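Local structure of DNA replication factor Cdt1 (Mus musculus, 3A4C) at residues V61-L73 and K83-L97. The protein cooperates with CDC6 and the origin recognition complex to load the MCM complex onto DNA, licensing replication, and promotes stable kinetochore-microtubule attachments in mitosis. Numbering follows the deposited sequence.
Sequences VLLAELLPDWLSL and KLDKAVDLAGLTARL
Leu63 and Leu66, on the last turns of helix 53-66, both reach the side chain of Leu97 on helix 90-104, each meeting a different methyl: Leu63 CD1 lies 4.3 Å from Leu97 CD2, while Leu66 CD2 packs against Leu97 CD1. Where the first helix ends, Leu67 lays CD2 along the backbone of the second, 4.0 Å from Leu93 O, and brushes Arg96 CB. Its own carbonyl takes two bonds, from Trp70 N and Leu71 N, which hold the turn into the strand. A water donates to both Asp69 O and Asp85 OD2, lying 2.8 Å from the latter atom; the other carboxylate oxygen, OD1, receives Ala87 N and closes an Asx turn. Trp70 then fills the angle between hairpin and C-terminal helix. With CG anti to the backbone N (chi1 179°), its indole stands between Leu84 CD2, which makes a CH-pi contact over one face, 3.7 Å from the centroid of the five-membered ring, and Leu93 CD2, which covers the opposite face; Val88 CG2 comes in obliquely at CD1. This is the C-terminal winged helix domain of Cdt1, and strands 71-76 and 79-84 form its beta hairpin. Just before the paired strands, Trp70 O accepts a bond from Asp85 N at 2.9 Å. Leu71 and Leu84 follow as a non-hydrogen-bonded antiparallel pair, their side chains on the same face of the sheet and Leu71 CD1 close against Leu84 CD2. On the other face sit Ser72 and Lys83, a hydrogen-bonded pair: Ser72 N donates to Lys83 O at 3.0 Å, and Lys83 N returns a bond to Ser72 O.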
ATOM      1  N   VAL A  61      -3.106  -3.390   2.496  1.00 10.25           N
ATOM      2  CA  VAL A  61      -4.403  -3.931   2.114  1.00  8.35           C
ATOM      3  C   VAL A  61      -5.353  -2.806   1.718  1.00 10.54           C
ATOM      4  O   VAL A  61      -6.094  -2.927   0.744  1.00 10.79           O
ATOM      5  CB  VAL A  61      -5.018  -4.772   3.240  1.00 12.12           C
ATOM      6  CG1 VAL A  61      -6.497  -5.011   2.970  1.00 13.77           C
ATOM      7  CG2 VAL A  61      -4.275  -6.107   3.366  1.00 13.88           C
ATOM      8  N   LEU A  62      -5.335  -1.704   2.464  1.00  9.76           N
ATOM      9  CA  LEU A  62      -6.130  -0.534   2.083  1.00 10.21           C
ATOM     10  C   LEU A  62      -5.747  -0.057   0.687  1.00 12.31           C
ATOM     11  O   LEU A  62      -6.602   0.276  -0.125  1.00 14.27           O
ATOM     12  CB  LEU A  62      -5.930   0.606   3.080  1.00 12.10           C
ATOM     13  CG  LEU A  62      -6.505   0.435   4.481  1.00 18.67           C
ATOM     14  CD1 LEU A  62      -6.464   1.793   5.210  1.00 21.79           C
ATOM     15  CD2 LEU A  62      -7.926  -0.079   4.406  1.00 17.60           C
ATOM     16  N   LEU A  63      -4.450  -0.033   0.411  1.00 10.33           N
ATOM     17  CA  LEU A  63      -3.948   0.392  -0.893  1.00  9.13           C
ATOM     18  C   LEU A  63      -4.431  -0.554  -1.996  1.00 12.44           C
ATOM     19  O   LEU A  63      -4.782  -0.127  -3.104  1.00 10.93           O
ATOM     20  CB  LEU A  63      -2.421   0.390  -0.834  1.00 17.54           C
ATOM     21  CG  LEU A  63      -1.537   1.423  -1.521  1.00 19.07           C
ATOM     22  CD1 LEU A  63      -2.168   2.824  -1.577  1.00 14.38           C
ATOM     23  CD2 LEU A  63      -0.193   1.433  -0.785  1.00 18.32           C
ATOM     24  N   ALA A  64      -4.436  -1.849  -1.692  1.00 10.16           N
ATOM     25  CA  ALA A  64      -4.904  -2.859  -2.643  1.00 10.90           C
ATOM     26  C   ALA A  64      -6.388  -2.689  -2.922  1.00 14.20           C
ATOM     27  O   ALA A  64      -6.860  -2.967  -4.023  1.00 15.77           O
ATOM     28  CB  ALA A  64      -4.615  -4.276  -2.119  1.00 12.87           C
ATOM     29  N   GLU A  65      -7.120  -2.233  -1.913  1.00 11.11           N
ATOM     30  CA  GLU A  65      -8.551  -1.991  -2.039  1.00 11.00           C
ATOM     31  C   GLU A  65      -8.844  -0.707  -2.809  1.00 12.55           C
ATOM     32  O   GLU A  65      -9.804  -0.642  -3.578  1.00 12.28           O
ATOM     33  CB  GLU A  65      -9.187  -1.939  -0.650  1.00 11.58           C
ATOM     34  CG  GLU A  65      -9.324  -3.334  -0.051  1.00 11.61           C
ATOM     35  CD  GLU A  65      -9.509  -3.326   1.437  1.00 12.78           C
ATOM     36  OE1 GLU A  65      -9.483  -2.231   2.050  1.00 12.41           O
ATOM     37  OE2 GLU A  65      -9.678  -4.428   1.995  1.00 14.36           O
ATOM     38  N   LEU A  66      -8.009   0.311  -2.608  1.00 11.19           N
ATOM     39  CA  LEU A  66      -8.201   1.589  -3.291  1.00 13.59           C
ATOM     40  C   LEU A  66      -7.700   1.562  -4.728  1.00 15.52           C
ATOM     41  O   LEU A  66      -8.277   2.213  -5.599  1.00 13.74           O
ATOM     42  CB  LEU A  66      -7.529   2.734  -2.527  1.00 12.93           C
ATOM     43  CG  LEU A  66      -8.435   3.481  -1.544  1.00 17.04           C
ATOM     44  CD1 LEU A  66      -8.791   2.586  -0.393  1.00 21.23           C
ATOM     45  CD2 LEU A  66      -7.774   4.750  -1.037  1.00 28.67           C
ATOM     46  N   LEU A  67      -6.627   0.813  -4.972  1.00 11.36           N
ATOM     47  CA  LEU A  67      -5.983   0.803  -6.284  1.00 11.82           C
ATOM     48  C   LEU A  67      -5.802  -0.626  -6.801  1.00 13.42           C
ATOM     49  O   LEU A  67      -4.678  -1.070  -7.035  1.00 13.63           O
ATOM     50  CB  LEU A  67      -4.621   1.497  -6.207  1.00 10.26           C
ATOM     51  CG  LEU A  67      -4.616   2.939  -5.695  1.00 14.76           C
ATOM     52  CD1 LEU A  67      -3.207   3.389  -5.353  1.00 15.30           C
ATOM     53  CD2 LEU A  67      -5.241   3.874  -6.714  1.00 14.06           C
ATOM     54  N   PRO A  68      -6.915  -1.345  -6.996  1.00 17.84           N
ATOM     55  CA  PRO A  68      -6.859  -2.766  -7.356  1.00 13.27           C
ATOM     56  C   PRO A  68      -6.220  -3.026  -8.723  1.00 19.15           C
ATOM     57  O   PRO A  68      -5.723  -4.127  -8.952  1.00 19.76           O
ATOM     58  CB  PRO A  68      -8.340  -3.166  -7.384  1.00 20.25           C
ATOM     59  CG  PRO A  68      -9.045  -1.882  -7.712  1.00 19.74           C
ATOM     60  CD  PRO A  68      -8.309  -0.884  -6.865  1.00 16.46           C
ATOM     61  N   ASP A  69      -6.237  -2.044  -9.615  1.00 19.55           N
ATOM     62  CA  ASP A  69      -5.611  -2.206 -10.924  1.00 22.15           C
ATOM     63  C   ASP A  69      -4.089  -2.090 -10.847  1.00 22.72           C
ATOM     64  O   ASP A  69      -3.376  -2.481 -11.771  1.00 23.85           O
ATOM     65  CB  ASP A  69      -6.169  -1.189 -11.916  1.00 27.13           C
ATOM     66  CG  ASP A  69      -7.589  -1.510 -12.335  1.00 27.24           C
ATOM     67  OD1 ASP A  69      -8.038  -2.653 -12.091  1.00 32.05           O
ATOM     68  OD2 ASP A  69      -8.255  -0.621 -12.907  1.00 36.94           O
ATOM     69  N   TRP A  70      -3.594  -1.549  -9.742  1.00 16.96           N
ATOM     70  CA  TRP A  70      -2.159  -1.413  -9.551  1.00 15.29           C
ATOM     71  C   TRP A  70      -1.629  -2.538  -8.680  1.00 15.69           C
ATOM     72  O   TRP A  70      -0.680  -3.225  -9.041  1.00 19.56           O
ATOM     73  CB  TRP A  70      -1.843  -0.071  -8.888  1.00 14.85           C
ATOM     74  CG  TRP A  70      -0.392   0.150  -8.616  1.00 18.73           C
ATOM     75  CD1 TRP A  70       0.642  -0.054  -9.476  1.00 19.08           C
ATOM     76  CD2 TRP A  70       0.186   0.654  -7.402  1.00 17.14           C
ATOM     77  NE1 TRP A  70       1.834   0.283  -8.872  1.00 18.99           N
ATOM     78  CE2 TRP A  70       1.578   0.724  -7.600  1.00 16.61           C
ATOM     79  CE3 TRP A  70      -0.341   1.051  -6.169  1.00 16.04           C
ATOM     80  CZ2 TRP A  70       2.452   1.172  -6.610  1.00 15.74           C
ATOM     81  CZ3 TRP A  70       0.531   1.500  -5.185  1.00 16.86           C
ATOM     82  CH2 TRP A  70       1.909   1.556  -5.413  1.00 18.00           C
ATOM     83  N   LEU A  71      -2.262  -2.716  -7.526  1.00 15.01           N
ATOM     84  CA  LEU A  71      -1.762  -3.610  -6.489  1.00 13.91           C
ATOM     85  C   LEU A  71      -2.638  -4.845  -6.350  1.00 22.48           C
ATOM     86  O   LEU A  71      -3.806  -4.742  -5.979  1.00 22.41           O
ATOM     87  CB  LEU A  71      -1.714  -2.857  -5.158  1.00 17.92           C
ATOM     88  CG  LEU A  71      -1.057  -3.512  -3.945  1.00 22.08           C
ATOM     89  CD1 LEU A  71       0.316  -4.002  -4.286  1.00 24.15           C
ATOM     90  CD2 LEU A  71      -0.975  -2.496  -2.817  1.00 18.60           C
ATOM     91  N   SER A  72      -2.060  -6.009  -6.635  1.00 15.80           N
ATOM     92  CA  SER A  72      -2.781  -7.271  -6.581  1.00 16.74           C
ATOM     93  C   SER A  72      -2.215  -8.145  -5.455  1.00 16.46           C
ATOM     94  O   SER A  72      -1.016  -8.125  -5.193  1.00 15.68           O
ATOM     95  CB  SER A  72      -2.635  -7.989  -7.929  1.00 22.29           C
ATOM     96  OG  SER A  72      -3.786  -8.754  -8.230  1.00 42.47           O
ATOM     97  N   LEU A  73      -3.087  -8.892  -4.785  1.00 12.73           N
ATOM     98  CA  LEU A  73      -2.674  -9.829  -3.744  1.00 11.43           C
ATOM     99  C   LEU A  73      -3.112 -11.223  -4.152  1.00 16.08           C
ATOM    100  O   LEU A  73      -4.254 -11.413  -4.567  1.00 17.46           O
ATOM    101  CB  LEU A  73      -3.342  -9.475  -2.425  1.00 14.63           C
ATOM    102  CG  LEU A  73      -3.114  -8.051  -1.938  1.00 14.63           C
ATOM    103  CD1 LEU A  73      -4.031  -7.757  -0.769  1.00 12.66           C
ATOM    104  CD2 LEU A  73      -1.664  -7.904  -1.533  1.00 15.94           C
ATOM    105  N   LYS A  83       1.970  -8.038  -5.940  1.00 12.43           N
ATOM    106  CA  LYS A  83       2.444  -7.797  -7.287  1.00 14.90           C
ATOM    107  C   LYS A  83       1.980  -6.420  -7.732  1.00 17.64           C
ATOM    108  O   LYS A  83       0.831  -6.045  -7.506  1.00 17.22           O
ATOM    109  CB  LYS A  83       1.904  -8.885  -8.223  1.00 23.28           C
ATOM    110  CG  LYS A  83       2.459  -8.842  -9.636  1.00 27.23           C
ATOM    111  CD  LYS A  83       2.535 -10.246 -10.250  1.00 30.80           C
ATOM    112  CE  LYS A  83       1.159 -10.887 -10.420  1.00 33.40           C
ATOM    113  NZ  LYS A  83       1.235 -12.218 -11.124  1.00 29.26           N
ATOM    114  N   LEU A  84       2.876  -5.662  -8.351  1.00 16.23           N
ATOM    115  CA  LEU A  84       2.518  -4.359  -8.889  1.00 16.84           C
ATOM    116  C   LEU A  84       2.389  -4.444 -10.401  1.00 20.93           C
ATOM    117  O   LEU A  84       3.185  -5.111 -11.064  1.00 22.19           O
ATOM    118  CB  LEU A  84       3.576  -3.317  -8.531  1.00 18.58           C
ATOM    119  CG  LEU A  84       3.698  -2.915  -7.063  1.00 21.67           C
ATOM    120  CD1 LEU A  84       4.726  -1.799  -6.905  1.00 14.94           C
ATOM    121  CD2 LEU A  84       2.359  -2.461  -6.538  1.00 23.95           C
ATOM    122  N   ASP A  85       1.382  -3.779 -10.948  1.00 19.45           N
ATOM    123  CA  ASP A  85       1.304  -3.610 -12.388  1.00 26.90           C
ATOM    124  C   ASP A  85       2.210  -2.445 -12.761  1.00 27.68           C
ATOM    125  O   ASP A  85       1.846  -1.287 -12.582  1.00 31.76           O
ATOM    126  CB  ASP A  85      -0.133  -3.335 -12.824  1.00 24.73           C
ATOM    127  CG  ASP A  85      -0.290  -3.327 -14.335  1.00 39.08           C
ATOM    128  OD1 ASP A  85       0.621  -2.823 -15.020  1.00 39.29           O
ATOM    129  OD2 ASP A  85      -1.323  -3.818 -14.836  1.00 39.99           O
ATOM    130  N   LYS A  86       3.402  -2.749 -13.260  1.00 36.50           N
ATOM    131  CA  LYS A  86       4.371  -1.694 -13.549  1.00 37.82           C
ATOM    132  C   LYS A  86       4.032  -0.896 -14.811  1.00 36.97           C
ATOM    133  O   LYS A  86       4.751   0.035 -15.174  1.00 45.96           O
ATOM    134  CB  LYS A  86       5.799  -2.248 -13.607  1.00 43.21           C
ATOM    135  CG  LYS A  86       6.489  -2.316 -12.245  1.00 47.13           C
ATOM    136  CD  LYS A  86       7.997  -2.522 -12.387  1.00 49.76           C
ATOM    137  CE  LYS A  86       8.709  -2.484 -11.036  1.00 35.64           C
ATOM    138  NZ  LYS A  86      10.191  -2.628 -11.187  1.00 33.28           N
ATOM    139  N   ALA A  87       2.927  -1.249 -15.461  1.00 39.94           N
ATOM    140  CA  ALA A  87       2.456  -0.510 -16.632  1.00 44.98           C
ATOM    141  C   ALA A  87       1.660   0.743 -16.246  1.00 47.31           C
ATOM    142  O   ALA A  87       1.045   1.384 -17.099  1.00 45.77           O
ATOM    143  CB  ALA A  87       1.624  -1.410 -17.527  1.00 43.46           C
ATOM    144  N   VAL A  88       1.662   1.082 -14.960  1.00 42.77           N
ATOM    145  CA  VAL A  88       1.008   2.305 -14.507  1.00 42.71           C
ATOM    146  C   VAL A  88       1.989   3.217 -13.772  1.00 44.62           C
ATOM    147  O   VAL A  88       2.819   2.746 -12.994  1.00 49.32           O
ATOM    148  CB  VAL A  88      -0.214   2.003 -13.619  1.00 45.39           C
ATOM    149  CG1 VAL A  88      -1.316   1.348 -14.441  1.00 52.95           C
ATOM    150  CG2 VAL A  88       0.180   1.117 -12.463  1.00 38.97           C
ATOM    151  N   ASP A  89       1.888   4.520 -14.030  1.00 47.37           N
ATOM    152  CA  ASP A  89       2.788   5.520 -13.444  1.00 46.38           C
ATOM    153  C   ASP A  89       2.363   5.900 -12.026  1.00 42.21           C
ATOM    154  O   ASP A  89       1.173   6.005 -11.741  1.00 34.06           O
ATOM    155  CB  ASP A  89       2.817   6.776 -14.325  1.00 45.85           C
ATOM    156  CG  ASP A  89       3.937   7.738 -13.948  1.00 52.31           C
ATOM    157  OD1 ASP A  89       3.985   8.849 -14.524  1.00 45.97           O
ATOM    158  OD2 ASP A  89       4.770   7.390 -13.080  1.00 57.21           O
ATOM    159  N   LEU A  90       3.336   6.109 -11.142  1.00 40.20           N
ATOM    160  CA  LEU A  90       3.036   6.516  -9.769  1.00 36.69           C
ATOM    161  C   LEU A  90       2.380   7.892  -9.767  1.00 31.72           C
ATOM    162  O   LEU A  90       1.766   8.298  -8.783  1.00 29.04           O
ATOM    163  CB  LEU A  90       4.300   6.510  -8.895  1.00 36.06           C
ATOM    164  CG  LEU A  90       4.168   6.666  -7.370  1.00 33.22           C
ATOM    165  CD1 LEU A  90       3.313   5.567  -6.731  1.00 28.05           C
ATOM    166  CD2 LEU A  90       5.540   6.688  -6.735  1.00 31.24           C
ATOM    167  N   ALA A  91       2.502   8.607 -10.881  1.00 38.25           N
ATOM    168  CA  ALA A  91       1.874   9.916 -11.002  1.00 35.56           C
ATOM    169  C   ALA A  91       0.378   9.755 -11.221  1.00 31.02           C
ATOM    170  O   ALA A  91      -0.430  10.411 -10.565  1.00 28.29           O
ATOM    171  CB  ALA A  91       2.494  10.700 -12.139  1.00 33.76           C
ATOM    172  N   GLY A  92       0.014   8.884 -12.155  1.00 34.83           N
ATOM    173  CA  GLY A  92      -1.385   8.600 -12.421  1.00 34.11           C
ATOM    174  C   GLY A  92      -2.067   7.967 -11.220  1.00 24.10           C
ATOM    175  O   GLY A  92      -3.185   8.350 -10.855  1.00 24.05           O
ATOM    176  N   LEU A  93      -1.391   6.995 -10.610  1.00 27.19           N
ATOM    177  CA  LEU A  93      -1.893   6.320  -9.413  1.00 25.70           C
ATOM    178  C   LEU A  93      -2.138   7.304  -8.299  1.00 22.28           C
ATOM    179  O   LEU A  93      -3.123   7.207  -7.574  1.00 22.29           O
ATOM    180  CB  LEU A  93      -0.868   5.324  -8.888  1.00 27.74           C
ATOM    181  CG  LEU A  93      -0.729   3.945  -9.503  1.00 33.69           C
ATOM    182  CD1 LEU A  93      -0.868   4.008 -11.004  1.00 41.14           C
ATOM    183  CD2 LEU A  93       0.633   3.397  -9.107  1.00 30.72           C
ATOM    184  N   THR A  94      -1.197   8.225  -8.139  1.00 21.14           N
ATOM    185  CA  THR A  94      -1.242   9.181  -7.050  1.00 19.23           C
ATOM    186  C   THR A  94      -2.432  10.110  -7.195  1.00 18.04           C
ATOM    187  O   THR A  94      -3.076  10.460  -6.207  1.00 16.58           O
ATOM    188  CB  THR A  94       0.056  10.001  -6.969  1.00 24.34           C
ATOM    189  OG1 THR A  94       1.114   9.164  -6.477  1.00 26.29           O
ATOM    190  CG2 THR A  94      -0.118  11.166  -6.023  1.00 21.93           C
ATOM    191  N   ALA A  95      -2.734  10.504  -8.427  1.00 18.57           N
ATOM    192  CA  ALA A  95      -3.909  11.341  -8.662  1.00 18.33           C
ATOM    193  C   ALA A  95      -5.184  10.538  -8.398  1.00 15.09           C
ATOM    194  O   ALA A  95      -6.125  11.032  -7.781  1.00 16.17           O
ATOM    195  CB  ALA A  95      -3.902  11.886 -10.080  1.00 21.57           C
ATOM    196  N   ARG A  96      -5.217   9.298  -8.870  1.00 13.61           N
ATOM    197  CA  ARG A  96      -6.374   8.440  -8.631  1.00 16.69           C
ATOM    198  C   ARG A  96      -6.588   8.184  -7.144  1.00 17.24           C
ATOM    199  O   ARG A  96      -7.716   8.219  -6.658  1.00 16.01           O
ATOM    200  CB  ARG A  96      -6.255   7.114  -9.390  1.00 17.96           C
ATOM    201  CG  ARG A  96      -6.518   7.258 -10.877  1.00 27.15           C
ATOM    202  CD  ARG A  96      -6.790   5.923 -11.546  1.00 26.63           C
ATOM    203  NE  ARG A  96      -5.633   5.037 -11.523  1.00 30.65           N
ATOM    204  CZ  ARG A  96      -4.554   5.198 -12.281  1.00 35.04           C
ATOM    205  NH1 ARG A  96      -4.470   6.225 -13.118  1.00 36.45           N
ATOM    206  NH2 ARG A  96      -3.553   4.330 -12.198  1.00 35.87           N
ATOM    207  N   LEU A  97      -5.505   7.909  -6.423  1.00 14.67           N
ATOM    208  CA  LEU A  97      -5.588   7.719  -4.978  1.00 12.96           C
ATOM    209  C   LEU A  97      -6.195   8.946  -4.288  1.00 16.76           C
ATOM    210  O   LEU A  97      -7.112   8.829  -3.467  1.00 14.41           O
ATOM    211  CB  LEU A  97      -4.202   7.416  -4.409  1.00 16.90           C
ATOM    212  CG  LEU A  97      -4.041   7.243  -2.899  1.00 15.92           C
ATOM    213  CD1 LEU A  97      -4.896   6.082  -2.400  1.00 18.26           C
ATOM    214  CD2 LEU A  97      -2.582   6.992  -2.584  1.00 15.58           C
TER
HETATM  215  O   HOH W   1      -3.434  -4.709 -13.173  1.00 33.52           O